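Local coordinates for protein metallophosphoesterase (Clostridium thermocellum, PDB 4J6O) that probably acts as the 2',3'-phosphatase component of the bacterial Pnkp-Hen1 RNA repair system, a manganese-binding calcineurin-like phosphoesterase, at residues Y36-V41 with G48-T53; K59-G64 with L151-A156; G207-A212 with T220-T225. All blocks are in the same frame, centred on the assembly; numbering follows the deposited sequence.

Contact 1. Residues Y36-V41 with G48-T53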
ATOM      1  N   TYR A  36       3.958 -13.214 -12.400  1.00 32.42           N
ATOM      2  CA  TYR A  36       3.495 -12.165 -13.296  1.00 27.51           C
ATOM      3  C   TYR A  36       4.518 -11.934 -14.375  1.00 31.15           C
ATOM      4  O   TYR A  36       5.705 -12.148 -14.179  1.00 33.46           O
ATOM      5  CB  TYR A  36       3.175 -10.832 -12.562  1.00 26.08           C
ATOM      6  CG  TYR A  36       2.044 -11.005 -11.575  1.00 27.65           C
ATOM      7  CD1 TYR A  36       2.296 -11.484 -10.294  1.00 26.97           C
ATOM      8  CD2 TYR A  36       0.727 -10.724 -11.938  1.00 25.84           C
ATOM      9  CE1 TYR A  36       1.269 -11.707  -9.416  1.00 23.68           C
ATOM     10  CE2 TYR A  36      -0.304 -10.914 -11.053  1.00 28.37           C
ATOM     11  CZ  TYR A  36      -0.015 -11.407  -9.794  1.00 22.31           C
ATOM     12  OH  TYR A  36      -1.058 -11.636  -8.918  1.00 26.91           O
ATOM     13  N   LEU A  37       4.026 -11.466 -15.515  1.00 37.58           N
ATOM     14  CA  LEU A  37       4.827 -11.196 -16.686  1.00 31.79           C
ATOM     15  C   LEU A  37       4.705  -9.711 -16.936  1.00 33.74           C
ATOM     16  O   LEU A  37       3.594  -9.187 -17.075  1.00 34.92           O
ATOM     17  CB  LEU A  37       4.204 -11.939 -17.861  1.00 38.66           C
ATOM     18  CG  LEU A  37       4.097 -13.424 -17.545  1.00 38.30           C
ATOM     19  CD1 LEU A  37       3.141 -14.071 -18.509  1.00 67.51           C
ATOM     20  CD2 LEU A  37       5.490 -14.041 -17.632  1.00 47.89           C
ATOM     21  N   ILE A  38       5.842  -9.026 -16.961  1.00 38.01           N
ATOM     22  CA  ILE A  38       5.837  -7.582 -17.136  1.00 32.93           C
ATOM     23  C   ILE A  38       6.432  -7.247 -18.478  1.00 44.78           C
ATOM     24  O   ILE A  38       7.567  -7.615 -18.802  1.00 43.53           O
ATOM     25  CB  ILE A  38       6.650  -6.872 -16.031  1.00 30.36           C
ATOM     26  CG1 ILE A  38       6.084  -7.172 -14.666  1.00 29.25           C
ATOM     27  CG2 ILE A  38       6.694  -5.356 -16.279  1.00 34.11           C
ATOM     28  CD1 ILE A  38       7.055  -6.816 -13.634  1.00 35.72           C
ATOM     29  N   GLU A  39       5.630  -6.580 -19.284  1.00 37.33           N
ATOM     30  CA  GLU A  39       6.042  -6.196 -20.609  1.00 41.25           C
ATOM     31  C   GLU A  39       6.325  -4.722 -20.552  1.00 74.30           C
ATOM     32  O   GLU A  39       5.517  -3.937 -20.043  1.00 42.30           O
ATOM     33  CB  GLU A  39       4.928  -6.490 -21.612  1.00 39.98           C
ATOM     34  CG  GLU A  39       5.234  -6.011 -23.027  1.00 85.05           C
ATOM     35  CD  GLU A  39       4.039  -6.144 -24.004  1.00 85.09           C
ATOM     36  OE1 GLU A  39       2.876  -6.323 -23.546  1.00 44.20           O
ATOM     37  OE2 GLU A  39       4.275  -6.052 -25.229  1.00108.23           O
ATOM     38  N   GLU A  40       7.515  -4.352 -21.002  1.00 51.14           N
ATOM     39  CA  GLU A  40       7.796  -2.956 -21.251  1.00 45.48           C
ATOM     40  C   GLU A  40       7.217  -2.720 -22.635  1.00 52.17           C
ATOM     41  O   GLU A  40       7.702  -3.267 -23.620  1.00 55.66           O
ATOM     42  CB  GLU A  40       9.304  -2.655 -21.222  1.00 54.57           C
ATOM     43  CG  GLU A  40       9.821  -2.051 -19.926  1.00 67.80           C
ATOM     44  CD  GLU A  40      11.251  -1.542 -20.074  1.00 78.97           C
ATOM     45  OE1 GLU A  40      11.471  -0.318 -19.911  1.00 84.17           O
ATOM     46  OE2 GLU A  40      12.148  -2.371 -20.373  1.00 94.20           O
ATOM     47  N   VAL A  41       6.155  -1.927 -22.686  1.00 52.94           N
ATOM     48  CA  VAL A  41       5.435  -1.653 -23.921  1.00 44.37           C
ATOM     49  C   VAL A  41       6.203  -0.755 -24.890  1.00 38.81           C
ATOM     50  O   VAL A  41       6.712   0.293 -24.490  1.00 61.74           O
ATOM     51  CB  VAL A  41       4.100  -0.938 -23.642  1.00 40.23           C
ATOM     52  CG1 VAL A  41       3.393  -0.681 -24.953  1.00 39.69           C
ATOM     53  CG2 VAL A  41       3.207  -1.758 -22.709  1.00 52.28           C
ATOM     54  N   GLY A  48       0.840   3.648 -19.469  1.00 36.15           N
ATOM     55  CA  GLY A  48       0.846   2.687 -20.552  1.00 36.58           C
ATOM     56  C   GLY A  48       2.259   2.174 -20.796  1.00 35.29           C
ATOM     57  O   GLY A  48       2.518   1.459 -21.774  1.00 42.14           O
ATOM     58  N   LYS A  49       3.179   2.508 -19.893  1.00 39.81           N
ATOM     59  CA  LYS A  49       4.581   2.163 -20.060  1.00 36.57           C
ATOM     60  C   LYS A  49       4.755   0.654 -19.887  1.00 57.80           C
ATOM     61  O   LYS A  49       5.589   0.040 -20.542  1.00 39.32           O
ATOM     62  CB  LYS A  49       5.435   2.926 -19.037  1.00 36.87           C
ATOM     63  CG  LYS A  49       6.929   2.795 -19.265  1.00 44.94           C
ATOM     64  CD  LYS A  49       7.691   3.773 -18.390  1.00 51.41           C
ATOM     65  CE  LYS A  49       9.203   3.803 -18.695  1.00 52.47           C
ATOM     66  NZ  LYS A  49       9.813   2.454 -18.584  1.00 71.46           N
ATOM     67  N   TYR A  50       3.940   0.054 -19.022  1.00 35.29           N
ATOM     68  CA  TYR A  50       4.073  -1.366 -18.710  1.00 32.57           C
ATOM     69  C   TYR A  50       2.741  -2.103 -18.919  1.00 37.43           C
ATOM     70  O   TYR A  50       1.680  -1.501 -18.869  1.00 39.53           O
ATOM     71  CB  TYR A  50       4.549  -1.558 -17.276  1.00 30.68           C
ATOM     72  CG  TYR A  50       5.840  -0.861 -16.938  1.00 35.91           C
ATOM     73  CD1 TYR A  50       7.059  -1.331 -17.423  1.00 42.65           C
ATOM     74  CD2 TYR A  50       5.837   0.251 -16.096  1.00 33.51           C
ATOM     75  CE1 TYR A  50       8.246  -0.713 -17.069  1.00 43.32           C
ATOM     76  CE2 TYR A  50       7.007   0.886 -15.758  1.00 38.01           C
ATOM     77  CZ  TYR A  50       8.208   0.402 -16.249  1.00 43.04           C
ATOM     78  OH  TYR A  50       9.371   1.041 -15.891  1.00 49.83           O
ATOM     79  N   ARG A  51       2.810  -3.412 -19.140  1.00 33.20           N
ATOM     80  CA  ARG A  51       1.614  -4.253 -19.100  1.00 28.47           C
ATOM     81  C   ARG A  51       1.929  -5.535 -18.352  1.00 37.42           C
ATOM     82  O   ARG A  51       2.878  -6.239 -18.675  1.00 37.32           O
ATOM     83  CB  ARG A  51       1.068  -4.558 -20.500  1.00 40.51           C
ATOM     84  CG  ARG A  51      -0.385  -4.991 -20.459  1.00 36.76           C
ATOM     85  CD  ARG A  51      -1.054  -5.035 -21.879  1.00 77.55           C
ATOM     86  NE  ARG A  51      -2.510  -4.898 -21.761  1.00 40.72           N
ATOM     87  CZ  ARG A  51      -3.332  -5.930 -21.636  1.00 80.76           C
ATOM     88  NH1 ARG A  51      -4.641  -5.744 -21.520  1.00 93.04           N
ATOM     89  NH2 ARG A  51      -2.837  -7.157 -21.663  1.00 57.46           N
ATOM     90  N   VAL A  52       1.114  -5.833 -17.345  1.00 31.94           N
ATOM     91  CA  VAL A  52       1.368  -6.979 -16.469  1.00 27.64           C
ATOM     92  C   VAL A  52       0.263  -8.014 -16.650  1.00 32.45           C
ATOM     93  O   VAL A  52      -0.919  -7.637 -16.658  1.00 34.01           O
ATOM     94  CB  VAL A  52       1.402  -6.530 -14.989  1.00 24.36           C
ATOM     95  CG1 VAL A  52       1.908  -7.696 -14.140  1.00 27.30           C
ATOM     96  CG2 VAL A  52       2.331  -5.319 -14.896  1.00 27.94           C
ATOM     97  N   THR A  53       0.638  -9.297 -16.776  1.00 34.70           N
ATOM     98  CA  THR A  53      -0.343 -10.375 -16.869  1.00 29.39           C
ATOM     99  C   THR A  53       0.064 -11.538 -15.980  1.00 36.54           C
ATOM    100  O   THR A  53       1.186 -11.578 -15.473  1.00 31.32           O
ATOM    101  CB  THR A  53      -0.504 -10.843 -18.330  1.00 34.87           C
ATOM    102  OG1 THR A  53       0.763 -11.270 -18.843  1.00 38.13           O
ATOM    103  CG2 THR A  53      -1.037  -9.686 -19.168  1.00 38.38           C
TER
HETATM  104  O   HOH W   1      10.345   1.606 -21.541  1.00 55.23           O
HETATM  105  O   HOH W   2       7.720   0.867 -22.266  1.00 41.65           O
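Tyr50 and Glu40 stand next to each other on one face of a two-stranded antiparallel beta hairpin, and the tyrosine can be followed outward. Its CB lies 3.8 Å from Glu39 O. The torsion at chi1 (-56°) keeps CG beside the backbone N, and the ring then runs alongside Glu40, whose CG meets it at the edge, 3.5 Å from Tyr50 CE1. Lys49 CG covers one face of the ring, 3.9 Å above its plane. At the tip, Tyr50 OH accepts a bond from Lys49 NZ (3.1 Å) and is hydrogen-bonded to Glu75 OE1 of helix 73-86. The same NZ makes a long salt bridge to Glu40 OE1 (3.5 Å), and a water bridges these two charged atoms. Along the strands from this polar end, backbone hydrogen bonds join Leu37–Thr53 and Glu39–Arg51, with Val41 N to Lys49 O (3.0 Å) closing the row. On the sheet face that carries Tyr50 and Glu40, Ile38 CG1 lies 4.2 Å from Val52 CG2, the two side chains side by side. That face of the hairpin rests on helix 73-86, where Leu79 meets Tyr50 and Val52 and Met83 meets Val52, while helix 24-33 touches Ile38 and Tyr36.

Contact 2. Residues K59-G64 with L151-A156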
ATOM      1  N   LYS A  59      -4.534 -11.880  -9.253  1.00 26.43           N
ATOM      2  CA  LYS A  59      -4.655 -10.402  -9.202  1.00 24.25           C
ATOM      3  C   LYS A  59      -3.854  -9.889  -8.032  1.00 24.47           C
ATOM      4  O   LYS A  59      -3.699 -10.580  -7.073  1.00 24.82           O
ATOM      5  CB  LYS A  59      -6.105  -9.956  -9.093  1.00 26.86           C
ATOM      6  CG  LYS A  59      -6.933 -10.361 -10.345  1.00 29.32           C
ATOM      7  CD  LYS A  59      -8.219  -9.557 -10.407  1.00 37.66           C
ATOM      8  CE  LYS A  59      -9.000 -10.006 -11.664  1.00 48.26           C
ATOM      9  NZ  LYS A  59     -10.214  -9.191 -11.905  1.00 58.07           N
ATOM     10  N   VAL A  60      -3.353  -8.673  -8.156  1.00 22.89           N
ATOM     11  CA  VAL A  60      -2.542  -8.050  -7.113  1.00 20.13           C
ATOM     12  C   VAL A  60      -3.392  -7.051  -6.332  1.00 20.81           C
ATOM     13  O   VAL A  60      -4.150  -6.246  -6.918  1.00 23.48           O
ATOM     14  CB  VAL A  60      -1.337  -7.285  -7.707  1.00 21.44           C
ATOM     15  CG1 VAL A  60      -0.540  -6.561  -6.553  1.00 19.74           C
ATOM     16  CG2 VAL A  60      -0.404  -8.208  -8.473  1.00 25.41           C
ATOM     17  N   LEU A  61      -3.175  -7.029  -5.021  1.00 18.95           N
ATOM     18  CA  LEU A  61      -3.778  -5.991  -4.173  1.00 17.48           C
ATOM     19  C   LEU A  61      -2.659  -5.212  -3.513  1.00 19.02           C
ATOM     20  O   LEU A  61      -1.900  -5.787  -2.746  1.00 18.54           O
ATOM     21  CB  LEU A  61      -4.644  -6.636  -3.083  1.00 20.92           C
ATOM     22  CG  LEU A  61      -5.777  -7.529  -3.575  1.00 22.64           C
ATOM     23  CD1 LEU A  61      -6.502  -8.068  -2.336  1.00 26.55           C
ATOM     24  CD2 LEU A  61      -6.756  -6.793  -4.482  1.00 24.90           C
ATOM     25  N   PHE A  62      -2.530  -3.920  -3.851  1.00 17.34           N
ATOM     26  CA  PHE A  62      -1.451  -3.099  -3.277  1.00 16.70           C
ATOM     27  C   PHE A  62      -1.992  -2.432  -2.048  1.00 18.00           C
ATOM     28  O   PHE A  62      -3.102  -1.894  -2.088  1.00 19.10           O
ATOM     29  CB  PHE A  62      -0.984  -2.036  -4.276  1.00 16.48           C
ATOM     30  CG  PHE A  62      -0.214  -2.582  -5.469  1.00 16.85           C
ATOM     31  CD1 PHE A  62       1.120  -2.955  -5.351  1.00 18.18           C
ATOM     32  CD2 PHE A  62      -0.829  -2.727  -6.721  1.00 19.12           C
ATOM     33  CE1 PHE A  62       1.824  -3.461  -6.465  1.00 18.93           C
ATOM     34  CE2 PHE A  62      -0.110  -3.243  -7.836  1.00 22.55           C
ATOM     35  CZ  PHE A  62       1.217  -3.603  -7.698  1.00 20.80           C
ATOM     36  N   LEU A  63      -1.166  -2.400  -0.995  1.00 15.71           N
ATOM     37  CA  LEU A  63      -1.580  -1.847   0.307  1.00 15.70           C
ATOM     38  C   LEU A  63      -1.233  -0.373   0.427  1.00 20.68           C
ATOM     39  O   LEU A  63      -1.483   0.263   1.485  1.00 21.46           O
ATOM     40  CB  LEU A  63      -1.001  -2.646   1.446  1.00 16.11           C
ATOM     41  CG  LEU A  63      -1.454  -4.095   1.516  1.00 17.00           C
ATOM     42  CD1 LEU A  63      -0.839  -4.739   2.771  1.00 16.47           C
ATOM     43  CD2 LEU A  63      -2.977  -4.132   1.618  1.00 20.97           C
ATOM     44  N   GLY A  64      -0.737   0.174  -0.659  1.00 18.51           N
ATOM     45  CA  GLY A  64      -0.451   1.598  -0.749  1.00 20.48           C
ATOM     46  C   GLY A  64       0.927   1.968  -0.233  1.00 20.50           C
ATOM     47  O   GLY A  64       1.804   1.094  -0.049  1.00 18.58           O
ATOM     48  N   LEU A 151     -11.936 -11.592   3.471  1.00 25.50           N
ATOM     49  CA  LEU A 151     -10.661 -10.909   3.398  1.00 23.81           C
ATOM     50  C   LEU A 151     -10.923  -9.426   3.417  1.00 21.82           C
ATOM     51  O   LEU A 151     -11.826  -8.964   2.715  1.00 23.43           O
ATOM     52  CB  LEU A 151      -9.958 -11.313   2.101  1.00 21.25           C
ATOM     53  CG  LEU A 151      -8.656 -10.552   1.697  1.00 22.54           C
ATOM     54  CD1 LEU A 151      -7.533 -10.764   2.707  1.00 21.25           C
ATOM     55  CD2 LEU A 151      -8.247 -10.870   0.204  1.00 22.09           C
ATOM     56  N   VAL A 152     -10.135  -8.695   4.195  1.00 20.58           N
ATOM     57  CA  VAL A 152     -10.165  -7.204   4.155  1.00 19.31           C
ATOM     58  C   VAL A 152      -8.735  -6.756   3.919  1.00 20.67           C
ATOM     59  O   VAL A 152      -7.816  -7.248   4.571  1.00 20.57           O
ATOM     60  CB  VAL A 152     -10.697  -6.673   5.478  1.00 23.66           C
ATOM     61  CG1 VAL A 152     -10.532  -5.142   5.570  1.00 24.34           C
ATOM     62  CG2 VAL A 152     -12.232  -7.020   5.644  1.00 25.93           C
ATOM     63  N   VAL A 153      -8.553  -5.777   3.042  1.00 19.80           N
ATOM     64  CA  VAL A 153      -7.230  -5.153   2.861  1.00 20.79           C
ATOM     65  C   VAL A 153      -7.382  -3.671   3.137  1.00 19.42           C
ATOM     66  O   VAL A 153      -8.358  -3.035   2.727  1.00 19.56           O
ATOM     67  CB  VAL A 153      -6.590  -5.389   1.468  1.00 18.75           C
ATOM     68  CG1 VAL A 153      -6.180  -6.898   1.295  1.00 19.40           C
ATOM     69  CG2 VAL A 153      -7.460  -4.892   0.303  1.00 20.60           C
ATOM     70  N   ALA A 154      -6.389  -3.125   3.839  1.00 20.37           N
ATOM     71  CA  ALA A 154      -6.343  -1.703   4.206  1.00 19.41           C
ATOM     72  C   ALA A 154      -4.925  -1.377   4.551  1.00 19.40           C
ATOM     73  O   ALA A 154      -4.161  -2.289   4.946  1.00 20.66           O
ATOM     74  CB  ALA A 154      -7.241  -1.411   5.432  1.00 22.29           C
ATOM     75  N   HIS A 155      -4.530  -0.116   4.397  1.00 15.85           N
ATOM     76  CA  HIS A 155      -3.118   0.206   4.693  1.00 16.02           C
ATOM     77  C   HIS A 155      -2.788   0.035   6.170  1.00 18.20           C
ATOM     78  O   HIS A 155      -1.871  -0.740   6.511  1.00 17.16           O
ATOM     79  CB  HIS A 155      -2.793   1.629   4.240  1.00 16.49           C
ATOM     80  CG  HIS A 155      -1.408   2.022   4.544  1.00 15.57           C
ATOM     81  ND1 HIS A 155      -0.332   1.509   3.842  1.00 17.78           N
ATOM     82  CD2 HIS A 155      -0.900   2.827   5.496  1.00 18.58           C
ATOM     83  CE1 HIS A 155       0.786   1.999   4.351  1.00 20.36           C
ATOM     84  NE2 HIS A 155       0.471   2.813   5.351  1.00 19.48           N
ATOM     85  N   ALA A 156      -3.481   0.757   7.043  1.00 17.69           N
ATOM     86  CA  ALA A 156      -3.172   0.682   8.473  1.00 21.77           C
ATOM     87  C   ALA A 156      -3.951  -0.380   9.197  1.00 21.65           C
ATOM     88  O   ALA A 156      -3.807  -0.536  10.408  1.00 26.72           O
ATOM     89  CB  ALA A 156      -3.369   2.073   9.149  1.00 19.25           C
TER
HETATM   90  O   HOH W   3       1.194  -0.327   2.358  1.00 33.18           O
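The carbonyl oxygen of Leu63 takes a hydrogen bond from His155 ND1 at 2.9 Å, bent at the hydrogen to 146°. The acceptor sits at the imidazole edge, close to the ring plane, although the nitrogen is tilted 33° out of the carbonyl plane. A water lies at the same edge, 2.8 Å from His155 ND1, and donates to Gly64 O, so the histidine is tied to two successive carbonyls. With CG anti to the backbone N (chi1 178°), the ring swings across to the 59-64 segment. The chain turns at Gly64, just before the manganese ligand Asp65.

Behind this polar end the contact is mainly apolar, where strands 59-62 and 151-154, from two different sheets, face each other in the core. Leu61 CD1 reaches tip to tip toward Leu151 CD2 (4.2 Å) and meets Val153 CG1 (3.8 Å) crosswise, while Leu63 CD2 presses on Val153 CB, also 3.8 Å away and nearly at a right angle. Phe14 and Leu146 pack on Leu61 and Leu151, and Ile16 on Leu63. Ala154 O, 4.0 Å from Leu63 CD2, is buried with no polar partner.

Holding ND1 at one edge fixes the ring's rotation and presents NE2 to the metal pocket, where it bonds a citrate that probably came from the crystallisation liquor. The manganese seen here is bound by Asp19, His21 and Asp65; in two-metal relatives the corresponding histidine is a ligand of the second metal, a role His155 could probably fill.

Contact 3. Residues G207-A212 with T220-T225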
ATOM      1  N   GLY A 207      -0.540  -3.115   6.156  1.00 17.69           N
ATOM      2  CA  GLY A 207       0.879  -2.772   6.105  1.00 18.35           C
ATOM      3  C   GLY A 207       1.101  -1.467   6.869  1.00 17.69           C
ATOM      4  O   GLY A 207       1.335  -0.414   6.237  1.00 18.43           O
ATOM      5  N   HIS A 208       1.018  -1.520   8.196  1.00 22.28           N
ATOM      6  CA  HIS A 208       1.083  -0.290   8.959  1.00 20.70           C
ATOM      7  C   HIS A 208       2.502   0.044   9.347  1.00 21.05           C
ATOM      8  O   HIS A 208       3.283   0.427   8.494  1.00 22.45           O
ATOM      9  CB  HIS A 208       0.162  -0.338  10.204  1.00 22.04           C
ATOM     10  CG  HIS A 208      -0.123   1.014  10.784  1.00 26.28           C
ATOM     11  ND1 HIS A 208       0.219   2.200  10.172  1.00 28.52           N
ATOM     12  CD2 HIS A 208      -0.783   1.342  11.921  1.00 25.25           C
ATOM     13  CE1 HIS A 208      -0.175   3.218  10.947  1.00 26.24           C
ATOM     14  NE2 HIS A 208      -0.786   2.717  11.996  1.00 29.05           N
ATOM     15  N   THR A 209       2.861  -0.029  10.626  1.00 24.58           N
ATOM     16  CA  THR A 209       4.243   0.308  10.941  1.00 23.43           C
ATOM     17  C   THR A 209       5.132  -0.842  10.426  1.00 21.72           C
ATOM     18  O   THR A 209       4.800  -2.038  10.524  1.00 26.42           O
ATOM     19  CB  THR A 209       4.426   0.588  12.459  1.00 26.77           C
ATOM     20  OG1 THR A 209       4.117  -0.580  13.199  1.00 37.19           O
ATOM     21  CG2 THR A 209       3.500   1.678  12.879  1.00 26.52           C
ATOM     22  N   PRO A 210       6.286  -0.495   9.874  1.00 21.51           N
ATOM     23  CA  PRO A 210       7.157  -1.524   9.282  1.00 24.26           C
ATOM     24  C   PRO A 210       7.764  -2.475  10.320  1.00 25.35           C
ATOM     25  O   PRO A 210       8.072  -2.077  11.458  1.00 27.59           O
ATOM     26  CB  PRO A 210       8.252  -0.708   8.555  1.00 27.36           C
ATOM     27  CG  PRO A 210       8.148   0.651   9.103  1.00 29.02           C
ATOM     28  CD  PRO A 210       6.706   0.856   9.506  1.00 23.60           C
ATOM     29  N   GLN A 211       7.921  -3.731   9.901  1.00 26.76           N
ATOM     30  CA  GLN A 211       8.365  -4.795  10.792  1.00 28.37           C
ATOM     31  C   GLN A 211       9.513  -5.542  10.138  1.00 27.42           C
ATOM     32  O   GLN A 211       9.636  -5.550   8.919  1.00 29.00           O
ATOM     33  CB  GLN A 211       7.219  -5.779  11.043  1.00 34.47           C
ATOM     34  CG  GLN A 211       5.905  -5.125  11.482  1.00 35.22           C
ATOM     35  CD  GLN A 211       5.955  -4.622  12.905  1.00 39.35           C
ATOM     36  OE1 GLN A 211       6.557  -5.250  13.781  1.00 41.54           O
ATOM     37  NE2 GLN A 211       5.320  -3.479  13.152  1.00 38.56           N
ATOM     38  N   ALA A 212      10.353  -6.215  10.932  1.00 33.76           N
ATOM     39  CA  ALA A 212      11.369  -7.045  10.301  1.00 25.10           C
ATOM     40  C   ALA A 212      10.808  -8.283   9.627  1.00 33.29           C
ATOM     41  O   ALA A 212      11.313  -8.711   8.594  1.00 31.10           O
ATOM     42  CB  ALA A 212      12.495  -7.415  11.330  1.00 30.07           C
ATOM     43  N   THR A 220      -5.144 -11.411  11.660  1.00 25.41           N
ATOM     44  CA  THR A 220      -4.617 -10.220  10.973  1.00 22.95           C
ATOM     45  C   THR A 220      -3.172 -10.441  10.669  1.00 24.18           C
ATOM     46  O   THR A 220      -2.508 -11.152  11.403  1.00 27.11           O
ATOM     47  CB  THR A 220      -4.723  -8.867  11.807  1.00 26.05           C
ATOM     48  OG1 THR A 220      -3.738  -8.819  12.844  1.00 26.64           O
ATOM     49  CG2 THR A 220      -6.115  -8.709  12.449  1.00 25.99           C
ATOM     50  N   ILE A 221      -2.648  -9.746   9.669  1.00 23.46           N
ATOM     51  CA  ILE A 221      -1.196  -9.856   9.423  1.00 22.75           C
ATOM     52  C   ILE A 221      -0.671  -8.576   8.800  1.00 20.86           C
ATOM     53  O   ILE A 221      -1.221  -8.080   7.808  1.00 20.83           O
ATOM     54  CB  ILE A 221      -0.866 -11.069   8.516  1.00 23.78           C
ATOM     55  CG1 ILE A 221       0.667 -11.178   8.288  1.00 24.72           C
ATOM     56  CG2 ILE A 221      -1.632 -11.075   7.191  1.00 24.72           C
ATOM     57  CD1 ILE A 221       1.077 -12.496   7.650  1.00 31.74           C
ATOM     58  N   ASN A 222       0.387  -8.052   9.377  1.00 23.49           N
ATOM     59  CA  ASN A 222       0.998  -6.839   8.865  1.00 17.77           C
ATOM     60  C   ASN A 222       2.156  -7.308   7.987  1.00 19.53           C
ATOM     61  O   ASN A 222       3.077  -7.996   8.467  1.00 23.22           O
ATOM     62  CB  ASN A 222       1.533  -6.036  10.052  1.00 23.67           C
ATOM     63  CG  ASN A 222       2.272  -4.753   9.629  1.00 22.13           C
ATOM     64  OD1 ASN A 222       2.602  -4.569   8.467  1.00 22.61           O
ATOM     65  ND2 ASN A 222       2.559  -3.876  10.608  1.00 24.46           N
ATOM     66  N   ILE A 223       2.091  -6.970   6.715  1.00 17.78           N
ATOM     67  CA  ILE A 223       3.138  -7.427   5.786  1.00 18.26           C
ATOM     68  C   ILE A 223       4.098  -6.319   5.300  1.00 16.39           C
ATOM     69  O   ILE A 223       4.809  -6.483   4.303  1.00 18.68           O
ATOM     70  CB  ILE A 223       2.517  -8.136   4.551  1.00 16.68           C
ATOM     71  CG1 ILE A 223       1.662  -7.188   3.722  1.00 17.55           C
ATOM     72  CG2 ILE A 223       1.723  -9.392   4.984  1.00 23.18           C
ATOM     73  CD1 ILE A 223       1.275  -7.828   2.333  1.00 18.99           C
ATOM     74  N   ASP A 224       4.130  -5.186   6.013  1.00 19.47           N
ATOM     75  CA  ASP A 224       5.163  -4.189   5.697  1.00 15.72           C
ATOM     76  C   ASP A 224       6.486  -4.551   6.346  1.00 21.09           C
ATOM     77  O   ASP A 224       6.688  -4.234   7.525  1.00 21.29           O
ATOM     78  CB  ASP A 224       4.720  -2.799   6.185  1.00 19.01           C
ATOM     79  CG  ASP A 224       5.736  -1.716   5.852  1.00 21.69           C
ATOM     80  OD1 ASP A 224       6.728  -2.052   5.193  1.00 18.59           O
ATOM     81  OD2 ASP A 224       5.515  -0.522   6.225  1.00 19.70           O
ATOM     82  N   THR A 225       7.363  -5.188   5.567  1.00 18.55           N
ATOM     83  CA  THR A 225       8.654  -5.672   6.055  1.00 19.88           C
ATOM     84  C   THR A 225       9.747  -4.695   5.685  1.00 20.90           C
ATOM     85  O   THR A 225      10.916  -5.062   5.642  1.00 21.70           O
ATOM     86  CB  THR A 225       8.903  -7.085   5.520  1.00 21.08           C
ATOM     87  OG1 THR A 225       8.515  -7.170   4.134  1.00 21.54           O
ATOM     88  CG2 THR A 225       8.030  -8.043   6.336  1.00 24.74           C
TER
HETATM   89  O   HOH W   4      12.541  -6.989   6.829  1.00 28.92           O
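Gln211 and Asn222 cross at about a right angle, their amide planes 62° apart, where the Gly-His-Thr-Pro loop characteristic of calcineurin-like phosphoesterases packs on the end of strand 220-222. Both amides hold the same atom. Asn222 ND2 donates to Thr209 O at 2.9 Å, not far from the carbonyl plane, whereas Gln211 NE2 comes to that Thr209 O from above the plane, 61° out of it, at 3.0 Å. A bend at chi2 of Gln211 (-73°) folds its amide back over its own loop and leaves Gln211 CG 3.7 Å from Asn222 ND2. The other half of the asparagine amide faces its own segment: Asn222 OD1 accepts from Asp224 N (3.0 Å), an Asx turn that fixes which way the amide is flipped.

Asp224 lies side by side with Pro210, pointing the same way: Asp224 OD2 lies 3.6 Å from Pro210 CB, and Asp224 CB packs on Gly207 CA. The carboxylate is directed toward the active site: OD1 is held by the backbone N of Gly226, and OD2 comes close to the manganese ligand Asp19. The His208 side chain leaves the loop away from the strand; its ND1 makes a weak hydrogen bond to the bound citrate. The backbones are joined where Gln211 N donates to Asp224 O at 2.7 Å.

Past this bond the two segments are spanned by a single water, which donates to Ala212 O and to Thr225 O, each 2.8 Å away.

Contact 2 lies in the core, all its touching residues buried; contact 3, partly buried, borders the same metal pocket, and contact 1 is a peripheral hairpin, a separate two-stranded sheet. Strands 151-154 of contact 2 and 220-222 of contact 3 share one sheet, with 203-206 between them, while strand 59-62 belongs to the other large sheet. Contacts 2 and 3 meet directly: His155 O probably accepts a hydrogen bond from Gly207 N, and Leu63 packs on Ile223. Contact 1 reaches contact 2 where Tyr36 touches Val60. Chemistry follows position: regular backbone pairing and a salt bridge in contact 1, aliphatic packing with imidazole-to-carbonyl bonding in contact 2, side-chain amide bonding in contact 3.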